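Local coordinates for protein homospermidine synthase (Legionella pneumophila subsp. pneumophila str. Philadelphia 1, PDB 2PH5) that probably catalyses the formation of homospermidine and binds NAD in a Rossmann-type nucleotide-binding domain, at residues I100-C103 and N104-A108; W191-L194 and A195-G199; F332-S336 and N337-P341; R346-L349 and N350-I353; W464-F467 and N468-N472. One frame throughout, in Å; residues are numbered along the deposited sequence.

Contact 1 of 5, residues I100-C103 and N104-A108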
# COMPACT_ATOMS: atom_id res chain seq x y z
N ILE A 100 6.66 38.95 0.26
CA ILE A 100 8.01 39.31 0.65
C ILE A 100 8.30 40.79 0.38
O ILE A 100 8.69 41.54 1.28
CB ILE A 100 9.03 38.41 -0.09
CG1 ILE A 100 8.96 37.00 0.53
CG2 ILE A 100 10.44 39.02 -0.04
CD1 ILE A 100 9.83 35.94 -0.16
N ILE A 101 8.09 41.22 -0.86
CA ILE A 101 8.29 42.60 -1.25
C ILE A 101 7.47 43.53 -0.35
O ILE A 101 7.99 44.49 0.21
CB ILE A 101 7.87 42.81 -2.73
CG1 ILE A 101 8.89 42.11 -3.64
CG2 ILE A 101 7.76 44.29 -3.06
CD1 ILE A 101 8.36 41.82 -5.02
N LEU A 102 6.18 43.22 -0.20
CA LEU A 102 5.30 44.01 0.63
C LEU A 102 5.85 44.18 2.04
O LEU A 102 5.84 45.28 2.59
CB LEU A 102 3.91 43.37 0.70
CG LEU A 102 2.91 44.05 1.66
CD1 LEU A 102 2.70 45.52 1.26
CD2 LEU A 102 1.58 43.30 1.62
N CYS A 103 6.32 43.08 2.63
CA CYS A 103 6.86 43.14 3.97
C CYS A 103 8.03 44.10 4.05
O CYS A 103 8.14 44.89 5.00
CB CYS A 103 7.31 41.76 4.44
SG CYS A 103 5.96 40.71 5.01
N ASN A 104 8.91 44.04 3.05
CA ASN A 104 10.07 44.92 3.02
C ASN A 104 9.63 46.38 3.03
O ASN A 104 10.15 47.19 3.79
CB ASN A 104 10.91 44.64 1.77
CG ASN A 104 12.13 45.53 1.69
OD1 ASN A 104 13.03 45.46 2.55
ND2 ASN A 104 12.18 46.39 0.67
N GLN A 105 8.66 46.70 2.17
CA GLN A 105 8.13 48.05 2.06
C GLN A 105 7.62 48.51 3.42
O GLN A 105 7.77 49.67 3.80
CB GLN A 105 6.98 48.08 1.04
CG GLN A 105 7.39 47.71 -0.38
CD GLN A 105 6.20 47.50 -1.33
OE1 GLN A 105 6.38 47.39 -2.55
NE2 GLN A 105 4.99 47.44 -0.77
N LYS A 106 7.00 47.59 4.15
CA LYS A 106 6.45 47.91 5.45
C LYS A 106 7.48 47.79 6.56
O LYS A 106 7.20 48.12 7.72
CB LYS A 106 5.26 46.99 5.73
CG LYS A 106 3.89 47.64 5.52
CD LYS A 106 3.74 48.34 4.18
CE LYS A 106 2.40 49.06 4.12
NZ LYS A 106 2.25 49.93 5.32
N GLY A 107 8.67 47.33 6.21
CA GLY A 107 9.72 47.16 7.19
C GLY A 107 9.42 46.02 8.16
O GLY A 107 9.95 46.00 9.27
N ALA A 108 8.58 45.08 7.75
CA ALA A 108 8.22 43.94 8.60
C ALA A 108 8.96 42.64 8.26
O ALA A 108 9.36 42.43 7.12
CB ALA A 108 6.71 43.71 8.55
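N104 N, Q105 N and K106 N bond back four residues to I100 O, I101 O and L102 O at 3.0 to 3.1 Å, and the helix then closes in a Schellman motif, with A108 N on C103 O at 2.8 Å, G107 N on N104 O at 2.8 Å, and G107 at positive phi. Among the side chains, Q105 folds back on the preceding turn. Its CG stands anti to the carbonyl carbon (chi1 -63°) and the chain is extended beyond, which lays the carboxamide beside I101 and L102. There OE1 comes to 3.4 Å from I101 CG2, while NE2 lies 3.6 Å from CD1 of L102, whose side chain runs at about a right angle to that of Q105. The same methyl also meets K106, which lies alongside L102 and points the same way, with CD of K106 4.2 Å from CD1 of L102. C103 is buried, its CB 3.4 Å from A108 O, and its side chain packs on L81 and on Y110 of the following strand. N104 carries its amide away from the turn, to accept bonds at OD1 from the backbone N atoms of Q149 and K150. The segment belongs to the beta-alpha-beta unit formed by strand 86-89, helix 96-106 and strand 109-112 of the Rossmann-type domain. Chemically, the local contact is held by main-chain bonds; the Q105 amide makes van der Waals contact with I101 and L102, whereas N104 spends its amide oxygen on tying the helix to a neighbouring loop.

Contact 2 of 5, residues W191-L194 and A195-G199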
# COMPACT_ATOMS: atom_id res chain seq x y z
N TRP A 191 31.42 23.99 2.98
CA TRP A 191 30.53 22.90 3.36
C TRP A 191 30.60 21.81 2.30
O TRP A 191 30.64 20.62 2.62
CB TRP A 191 29.09 23.40 3.49
CG TRP A 191 28.79 24.02 4.82
CD1 TRP A 191 28.45 25.33 5.05
CD2 TRP A 191 28.79 23.37 6.10
NE1 TRP A 191 28.25 25.52 6.40
CE2 TRP A 191 28.45 24.34 7.06
CE3 TRP A 191 29.05 22.06 6.52
CZ2 TRP A 191 28.37 24.04 8.42
CZ3 TRP A 191 28.97 21.77 7.87
CH2 TRP A 191 28.63 22.76 8.81
N ALA A 192 30.61 22.23 1.04
CA ALA A 192 30.69 21.29 -0.07
C ALA A 192 32.01 20.54 0.03
O ALA A 192 32.06 19.32 -0.12
CB ALA A 192 30.61 22.05 -1.39
N ASN A 193 33.08 21.28 0.30
CA ASN A 193 34.42 20.71 0.42
C ASN A 193 34.49 19.65 1.52
O ASN A 193 35.11 18.61 1.34
CB ASN A 193 35.43 21.82 0.66
CG ASN A 193 36.75 21.31 1.15
OD1 ASN A 193 36.97 21.18 2.36
ND2 ASN A 193 37.66 20.99 0.22
N LEU A 194 33.87 19.94 2.66
CA LEU A 194 33.83 19.00 3.78
C LEU A 194 33.07 17.75 3.36
O LEU A 194 33.43 16.64 3.75
CB LEU A 194 33.15 19.62 5.00
CG LEU A 194 32.82 18.63 6.13
CD1 LEU A 194 34.10 18.03 6.67
CD2 LEU A 194 32.05 19.32 7.23
N ALA A 195 32.02 17.93 2.57
CA ALA A 195 31.23 16.78 2.13
C ALA A 195 32.07 15.87 1.24
O ALA A 195 32.04 14.65 1.38
CB ALA A 195 29.98 17.24 1.38
N MSE A 196 32.81 16.48 0.33
CA MSE A 196 33.65 15.71 -0.58
C MSE A 196 34.82 15.04 0.14
O MSE A 196 35.10 13.87 -0.08
CB MSE A 196 34.18 16.61 -1.68
CG MSE A 196 35.10 15.90 -2.64
SE MSE A 196 36.13 17.16 -3.69
CE MSE A 196 37.57 17.40 -2.41
N THR A 197 35.49 15.79 1.01
CA THR A 197 36.63 15.25 1.74
C THR A 197 36.19 14.07 2.61
O THR A 197 37.01 13.21 2.95
CB THR A 197 37.33 16.35 2.60
OG1 THR A 197 38.36 15.77 3.40
CG2 THR A 197 36.35 17.07 3.49
N LEU A 198 34.91 14.01 2.96
CA LEU A 198 34.37 12.91 3.76
C LEU A 198 33.85 11.73 2.93
O LEU A 198 33.42 10.73 3.49
CB LEU A 198 33.25 13.42 4.68
CG LEU A 198 33.69 13.92 6.06
CD1 LEU A 198 35.02 14.65 5.97
CD2 LEU A 198 32.62 14.81 6.63
N GLY A 199 33.88 11.85 1.61
CA GLY A 199 33.44 10.76 0.75
C GLY A 199 31.94 10.56 0.56
O GLY A 199 31.49 9.50 0.13
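N193 O receives the backbone bond of T197 N at 2.9 Å, nearly straight with an N-H...O angle of 167°, and the T197 methyl crowds the same oxygen. With OG1 anti to the backbone N (chi1 175°), CG2 is left between N and the carbonyl carbon, where it sits 3.0 Å from L194 O and even nearer to N193 O. Such tightness makes the modelled placement of this exposed side chain somewhat doubtful. The preceding rungs are ordinary helical bonds, A195 N to W191 O and M196 N (a selenomethionine) to A192 O, both 3.0 Å; the next, L198 N to L194 O at 3.1 Å, is weak (132°), at the point where the helix ends. The end is a Schellman motif, in which G199 takes positive phi and its N returns to M196 O at 2.9 Å. The apolar core of the contact is the pair L194 and L198, one turn apart and inclined to one another. CD1 of L194 points between the two methyls of L198, 3.5 Å from CD2 and 3.6 Å from CD1, and the L198 side chain also lies against L194 O. N193, M196 and T197 are exposed, whereas W191, A192, L194 and A195 are buried, an amphipathic pattern. L194 and W191 pack on helix 158-176, the indole also meeting the ring of F302; A192 and M196 lean on L305 of strand 305-306, and A195 and M196 on Y313 of strand 311-322, so helix 188-197 lies between a long helix and the edge of the mixed sheet.

Contact 3 of 5, residues F332-S336 and N337-P341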
# COMPACT_ATOMS: atom_id res chain seq x y z
N PHE A 332 -2.25 4.33 -2.42
CA PHE A 332 -2.66 3.12 -3.12
C PHE A 332 -4.03 3.34 -3.78
O PHE A 332 -4.21 3.02 -4.96
CB PHE A 332 -2.72 1.94 -2.13
CG PHE A 332 -3.23 0.65 -2.73
CD1 PHE A 332 -4.60 0.39 -2.79
CD2 PHE A 332 -2.34 -0.32 -3.21
CE1 PHE A 332 -5.09 -0.81 -3.32
CE2 PHE A 332 -2.82 -1.52 -3.74
CZ PHE A 332 -4.19 -1.77 -3.80
N GLU A 333 -4.96 3.92 -3.03
CA GLU A 333 -6.31 4.21 -3.52
C GLU A 333 -6.29 5.28 -4.62
O GLU A 333 -7.10 5.24 -5.54
CB GLU A 333 -7.21 4.63 -2.35
CG GLU A 333 -8.60 5.12 -2.71
CD GLU A 333 -9.45 5.44 -1.48
OE1 GLU A 333 -8.98 6.21 -0.60
OE2 GLU A 333 -10.60 4.94 -1.38
N LEU A 334 -5.35 6.23 -4.50
CA LEU A 334 -5.17 7.33 -5.46
C LEU A 334 -4.83 6.75 -6.82
O LEU A 334 -5.48 7.07 -7.82
CB LEU A 334 -4.02 8.23 -5.00
CG LEU A 334 -3.86 9.68 -5.49
CD1 LEU A 334 -2.39 9.93 -5.76
CD2 LEU A 334 -4.70 9.98 -6.72
N LYS A 335 -3.81 5.90 -6.86
CA LYS A 335 -3.39 5.25 -8.10
C LYS A 335 -4.53 4.39 -8.61
O LYS A 335 -4.80 4.34 -9.81
CB LYS A 335 -2.16 4.36 -7.86
CG LYS A 335 -0.92 5.09 -7.41
CD LYS A 335 0.17 4.12 -7.01
CE LYS A 335 1.42 4.88 -6.63
NZ LYS A 335 2.55 4.01 -6.18
N SER A 336 -5.19 3.70 -7.67
CA SER A 336 -6.33 2.84 -7.99
C SER A 336 -7.43 3.64 -8.69
O SER A 336 -8.17 3.11 -9.51
CB SER A 336 -6.88 2.22 -6.70
OG SER A 336 -8.02 1.42 -6.94
N ASN A 337 -7.54 4.93 -8.35
CA ASN A 337 -8.53 5.81 -8.96
C ASN A 337 -7.93 6.53 -10.15
O ASN A 337 -8.32 7.66 -10.46
CB ASN A 337 -9.03 6.87 -7.97
CG ASN A 337 -9.67 6.28 -6.74
OD1 ASN A 337 -10.38 5.27 -6.80
ND2 ASN A 337 -9.44 6.93 -5.60
N GLU A 338 -6.97 5.90 -10.81
CA GLU A 338 -6.33 6.50 -11.98
C GLU A 338 -5.79 7.93 -11.72
O GLU A 338 -5.97 8.82 -12.55
CB GLU A 338 -7.34 6.51 -13.14
CG GLU A 338 -6.94 5.63 -14.33
CD GLU A 338 -7.02 4.13 -14.06
OE1 GLU A 338 -6.21 3.41 -14.68
OE2 GLU A 338 -7.87 3.67 -13.28
N TRP A 339 -5.14 8.12 -10.57
CA TRP A 339 -4.56 9.42 -10.18
C TRP A 339 -5.59 10.51 -9.88
O TRP A 339 -5.24 11.68 -9.71
CB TRP A 339 -3.59 9.92 -11.26
CG TRP A 339 -2.40 9.02 -11.44
CD1 TRP A 339 -2.07 8.32 -12.56
CD2 TRP A 339 -1.41 8.70 -10.46
NE1 TRP A 339 -0.93 7.58 -12.34
CE2 TRP A 339 -0.50 7.79 -11.06
CE3 TRP A 339 -1.19 9.10 -9.14
CZ2 TRP A 339 0.60 7.27 -10.37
CZ3 TRP A 339 -0.09 8.57 -8.45
CH2 TRP A 339 0.79 7.67 -9.07
N LYS A 340 -6.86 10.12 -9.81
CA LYS A 340 -7.95 11.02 -9.49
C LYS A 340 -8.00 11.12 -7.97
O LYS A 340 -8.32 10.14 -7.30
CB LYS A 340 -9.29 10.44 -9.95
CG LYS A 340 -10.00 11.19 -11.06
CD LYS A 340 -9.38 10.86 -12.40
CE LYS A 340 -10.46 10.87 -13.49
NZ LYS A 340 -11.29 12.11 -13.42
N PRO A 341 -7.68 12.29 -7.41
CA PRO A 341 -7.71 12.43 -5.95
C PRO A 341 -9.09 12.20 -5.35
O PRO A 341 -10.11 12.57 -5.93
CB PRO A 341 -7.19 13.86 -5.73
CG PRO A 341 -7.56 14.56 -7.01
CD PRO A 341 -7.24 13.53 -8.05
O HOH W 1 -11.93 5.96 -3.80
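K335 and W339 run side by side in the same direction, the aliphatic part of the lysine lying over one face of the indole. CG of K335 is 3.9 Å from the centroid of the six-membered ring and 28° off its normal, a CH-pi contact, and CE passes 3.8 Å from W339 CH2. L334 comes from a different quarter: its side chain runs at about a right angle to that of W339, CD1 meeting the ring edge near its plane, 3.7 Å from CE3. Its second methyl, CD2, presses on the main chain of W339 instead. The indole is thus met over a face by K335 and at an edge by L334, and L236 of helix 228-236 touches both L334 and W339. The K335 tip continues past the ring to bond A272 O.

The backbone that brings the tryptophan back over helix 325-336 is a Schellman motif with E338 at positive phi: W339 N bonds L334 O at 3.0 Å, and E338 N bonds K335 O weakly. A type I' beta turn from N337 to K340 overlaps it, closed by K340 N to N337 O at 2.9 Å. Elsewhere at the helix end, E333 and N337 are inclined to each other and share a water, which donates to E333 OE2 and accepts from N337 ND2. The E333 carboxylate also has a salt bridge to K217. E338 reaches across the dimer: OE1 forms a salt bridge with R277 and OE2 a hydrogen bond with H287, both of the second subunit.

Contact 4 of 5, residues R346-L349 and N350-I353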
# COMPACT_ATOMS: atom_id res chain seq x y z
N ARG A 346 -8.63 14.16 4.92
CA ARG A 346 -8.72 14.18 6.37
C ARG A 346 -7.34 14.25 6.99
O ARG A 346 -6.42 13.59 6.52
CB ARG A 346 -9.48 12.95 6.88
CG ARG A 346 -9.66 12.93 8.39
CD ARG A 346 -10.78 11.99 8.81
NE ARG A 346 -10.52 10.61 8.40
CZ ARG A 346 -9.95 9.68 9.16
NH1 ARG A 346 -9.76 8.46 8.69
NH2 ARG A 346 -9.58 9.98 10.40
N LEU A 347 -7.19 15.07 8.02
CA LEU A 347 -5.93 15.21 8.73
C LEU A 347 -6.03 14.46 10.05
O LEU A 347 -6.85 14.80 10.91
CB LEU A 347 -5.64 16.69 9.04
CG LEU A 347 -4.50 17.05 10.02
CD1 LEU A 347 -3.13 16.71 9.43
CD2 LEU A 347 -4.56 18.55 10.34
N ILE A 348 -5.21 13.43 10.21
CA ILE A 348 -5.27 12.69 11.46
C ILE A 348 -4.44 13.36 12.54
O ILE A 348 -3.24 13.59 12.38
CB ILE A 348 -4.85 11.24 11.27
CG1 ILE A 348 -3.54 11.16 10.47
CG2 ILE A 348 -5.97 10.49 10.59
CD1 ILE A 348 -2.89 9.78 10.48
N LEU A 349 -5.12 13.67 13.63
CA LEU A 349 -4.52 14.33 14.77
C LEU A 349 -4.91 13.59 16.05
O LEU A 349 -4.13 12.83 16.61
CB LEU A 349 -5.02 15.77 14.81
CG LEU A 349 -4.36 16.77 15.76
CD1 LEU A 349 -2.90 16.98 15.38
CD2 LEU A 349 -5.13 18.09 15.68
N ASN A 350 -6.14 13.81 16.50
CA ASN A 350 -6.62 13.15 17.71
C ASN A 350 -6.86 11.66 17.52
O ASN A 350 -6.72 10.88 18.46
CB ASN A 350 -7.91 13.80 18.20
CG ASN A 350 -7.71 15.26 18.56
OD1 ASN A 350 -6.64 15.65 19.04
ND2 ASN A 350 -8.74 16.07 18.33
N GLU A 351 -7.20 11.24 16.30
CA GLU A 351 -7.45 9.83 16.09
C GLU A 351 -6.22 8.93 16.14
O GLU A 351 -6.35 7.71 16.27
CB GLU A 351 -8.22 9.59 14.79
CG GLU A 351 -7.69 10.29 13.57
CD GLU A 351 -8.27 11.69 13.38
OE1 GLU A 351 -7.82 12.63 14.08
OE2 GLU A 351 -9.19 11.85 12.54
N ILE A 352 -5.02 9.50 16.06
CA ILE A 352 -3.85 8.63 16.12
C ILE A 352 -3.64 8.19 17.56
O ILE A 352 -3.68 8.99 18.49
CB ILE A 352 -2.57 9.30 15.52
CG1 ILE A 352 -1.53 9.51 16.60
CG2 ILE A 352 -2.90 10.62 14.85
CD1 ILE A 352 -0.19 9.77 16.03
N ILE A 353 -3.41 6.89 17.75
CA ILE A 353 -3.24 6.34 19.08
C ILE A 353 -1.81 5.91 19.44
O ILE A 353 -1.48 5.79 20.61
CB ILE A 353 -4.17 5.13 19.25
CG1 ILE A 353 -3.68 3.97 18.37
CG2 ILE A 353 -5.59 5.53 18.88
CD1 ILE A 353 -4.62 2.77 18.29
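A chi1 of 48° puts CG of E351 between its own backbone N and carbonyl carbon, and a bend at chi2 (-88°) swings the carboxylate back over the preceding residues; R346, anti at chi1 but bent at chi3, brings its guanidinium round to meet it. R346 NH2 and E351 OE2 form a salt bridge at 2.9 Å. The oxygen lies in the guanidinium plane, at the edge, and is approached on its anti side; the two flat groups are inclined to each other by 25°. The other oxygen, OE1, accepts from L349 N at 2.9 Å, the donor standing above the carboxylate plane. With both oxygens bonded, the rotation of the carboxylate is well defined, and it probably stays charged. The aliphatic part of E351 rests on I348, CG2 of which is 3.4 Å from E351 CG. Further on, CG2 of I352 abuts L349 O at 3.1 Å, beside the long, weak bond from I352 N to the same oxygen.

These bonds span the short kinked link between strand 344-347 and strand 352-364. R346 and I348 bond main chain to main chain with strand 221-224, the partner of strand 344-347 in a two-stranded parallel sheet, where E221 forms a salt bridge with R346 NE. The L347 side chain comes within about 4 Å of that of C23, an NAD-binding residue. Beyond the link, I352 and I353 lie along strand 202-213 of the mixed sheet.

Contact 5 of 5, residues W464-F467 and N468-N472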
# COMPACT_ATOMS: atom_id res chain seq x y z
N TRP A 464 26.54 2.55 -3.42
CA TRP A 464 25.90 3.85 -3.38
C TRP A 464 25.47 4.38 -4.74
O TRP A 464 25.21 5.57 -4.87
CB TRP A 464 26.82 4.83 -2.68
CG TRP A 464 27.22 4.31 -1.36
CD1 TRP A 464 28.49 4.21 -0.88
CD2 TRP A 464 26.35 3.85 -0.31
NE1 TRP A 464 28.47 3.72 0.40
CE2 TRP A 464 27.18 3.49 0.78
CE3 TRP A 464 24.96 3.71 -0.19
CZ2 TRP A 464 26.65 3.00 1.99
CZ3 TRP A 464 24.44 3.22 1.01
CH2 TRP A 464 25.29 2.87 2.08
N GLN A 465 25.39 3.51 -5.74
CA GLN A 465 24.97 3.93 -7.07
C GLN A 465 23.45 3.94 -7.15
O GLN A 465 22.79 3.00 -6.70
CB GLN A 465 25.50 2.96 -8.13
CG GLN A 465 26.98 3.09 -8.41
CD GLN A 465 27.30 4.28 -9.29
OE1 GLN A 465 28.28 4.99 -9.05
NE2 GLN A 465 26.51 4.48 -10.32
N PHE A 466 22.89 5.00 -7.73
CA PHE A 466 21.44 5.09 -7.85
C PHE A 466 20.88 3.83 -8.51
O PHE A 466 19.75 3.40 -8.23
CB PHE A 466 21.05 6.34 -8.66
CG PHE A 466 19.57 6.63 -8.65
CD1 PHE A 466 18.84 6.58 -9.83
CD2 PHE A 466 18.91 6.93 -7.45
CE1 PHE A 466 17.47 6.83 -9.82
CE2 PHE A 466 17.54 7.18 -7.44
CZ PHE A 466 16.82 7.13 -8.62
N PHE A 467 21.68 3.22 -9.37
CA PHE A 467 21.30 1.99 -10.06
C PHE A 467 20.89 0.90 -9.04
O PHE A 467 20.02 0.08 -9.33
CB PHE A 467 22.49 1.51 -10.90
CG PHE A 467 22.17 0.41 -11.87
CD1 PHE A 467 21.40 0.66 -13.00
CD2 PHE A 467 22.67 -0.86 -11.67
CE1 PHE A 467 21.14 -0.36 -13.92
CE2 PHE A 467 22.42 -1.89 -12.58
CZ PHE A 467 21.65 -1.64 -13.71
N ASN A 468 21.52 0.90 -7.86
CA ASN A 468 21.20 -0.09 -6.82
C ASN A 468 20.09 0.37 -5.87
O ASN A 468 19.35 -0.45 -5.33
CB ASN A 468 22.43 -0.41 -5.96
CG ASN A 468 23.57 -0.99 -6.75
OD1 ASN A 468 23.41 -1.96 -7.50
ND2 ASN A 468 24.76 -0.41 -6.58
N ILE A 469 19.98 1.67 -5.67
CA ILE A 469 18.98 2.22 -4.77
C ILE A 469 17.56 2.21 -5.34
O ILE A 469 16.61 1.82 -4.66
CB ILE A 469 19.39 3.63 -4.31
CG1 ILE A 469 20.68 3.52 -3.49
CG2 ILE A 469 18.28 4.28 -3.49
CD1 ILE A 469 21.46 4.81 -3.32
N ARG A 470 17.41 2.62 -6.59
CA ARG A 470 16.09 2.62 -7.19
C ARG A 470 15.56 1.20 -7.37
O ARG A 470 16.21 0.36 -8.00
CB ARG A 470 16.08 3.31 -8.55
CG ARG A 470 14.68 3.39 -9.11
CD ARG A 470 14.70 3.67 -10.56
NE ARG A 470 13.37 3.76 -11.12
CZ ARG A 470 13.13 4.26 -12.32
NH1 ARG A 470 11.89 4.32 -12.80
NH2 ARG A 470 14.14 4.72 -13.05
N VAL A 471 14.38 0.95 -6.82
CA VAL A 471 13.75 -0.35 -6.91
C VAL A 471 13.18 -0.55 -8.31
O VAL A 471 12.06 -0.15 -8.60
CB VAL A 471 12.62 -0.47 -5.87
CG1 VAL A 471 11.93 -1.82 -5.98
CG2 VAL A 471 13.20 -0.28 -4.48
N ASN A 472 13.98 -1.17 -9.19
CA ASN A 472 13.55 -1.41 -10.55
C ASN A 472 12.71 -2.68 -10.66
O ASN A 472 13.16 -3.77 -10.30
CB ASN A 472 14.75 -1.52 -11.50
CG ASN A 472 15.27 -0.15 -11.96
OD1 ASN A 472 15.77 0.64 -11.15
ND2 ASN A 472 15.15 0.12 -13.26
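N468 starts at CB, 3.5 Å from Q465 O, in the turn that the asparagine itself helps to build. Its CG lies anti to the carbonyl carbon (chi1 -60°), a torsion that turns the amide back toward Q465, with CG still within 4.1 Å of Q465 O. At the end the two polar atoms part: ND2 comes to 3.8 Å from Q465 CB, and OD1 leaves the contact to accept a bond from D459 N. The buried amide oxygen thus bonds to the preceding loop. The turn is helix 466-469, a single-turn helix with Q465 at the N-cap position. Q465 O takes two backbone donors, N468 N at 2.7 Å from above the carbonyl plane and I469 N at 3.3 Å in it, and the next bond, R470 N to F466 O at 3.0 Å, is almost straight at 175°.

A second pairing follows the same bond. CB of R470 sits over one face of the F466 ring, displaced toward the rim, in a CH-pi contact 4.2 Å from the centroid and nearest to CZ. From there the arginine runs extended to NE, leaving the phenyl behind, and ends in a salt bridge between NH2 and D253. F467 points to another side, its ring stacked with H249. F466 and I469 both pack on V276 of strand 275-278, while the main chain of I469 bonds R277 and that of V471 bonds M275, so that the C-terminal tail is laid against that strand.

In the fold
The five contacts follow one another along the chain in numerical order, and none touches another. Contact 1 belongs to the Rossmann-type NAD domain, its centre about 37 to 45 Å from those of the others. Contacts 2, 3 and 4 belong to the part of the chain related to the C-terminal domain of saccharopine dehydrogenase: contact 2 borders one edge of the mixed sheet, while contacts 3 and 4, about 22 Å apart between centres, lie on consecutive elements, helix 325-336 and strand 344-347. Contact 5, on the C-terminal tail, comes within about 6 Å of contact 2 at the nearest atoms. R277, beside contact 5, also receives E338 of contact 3 from the second subunit, linking the tail region to the dimer interface.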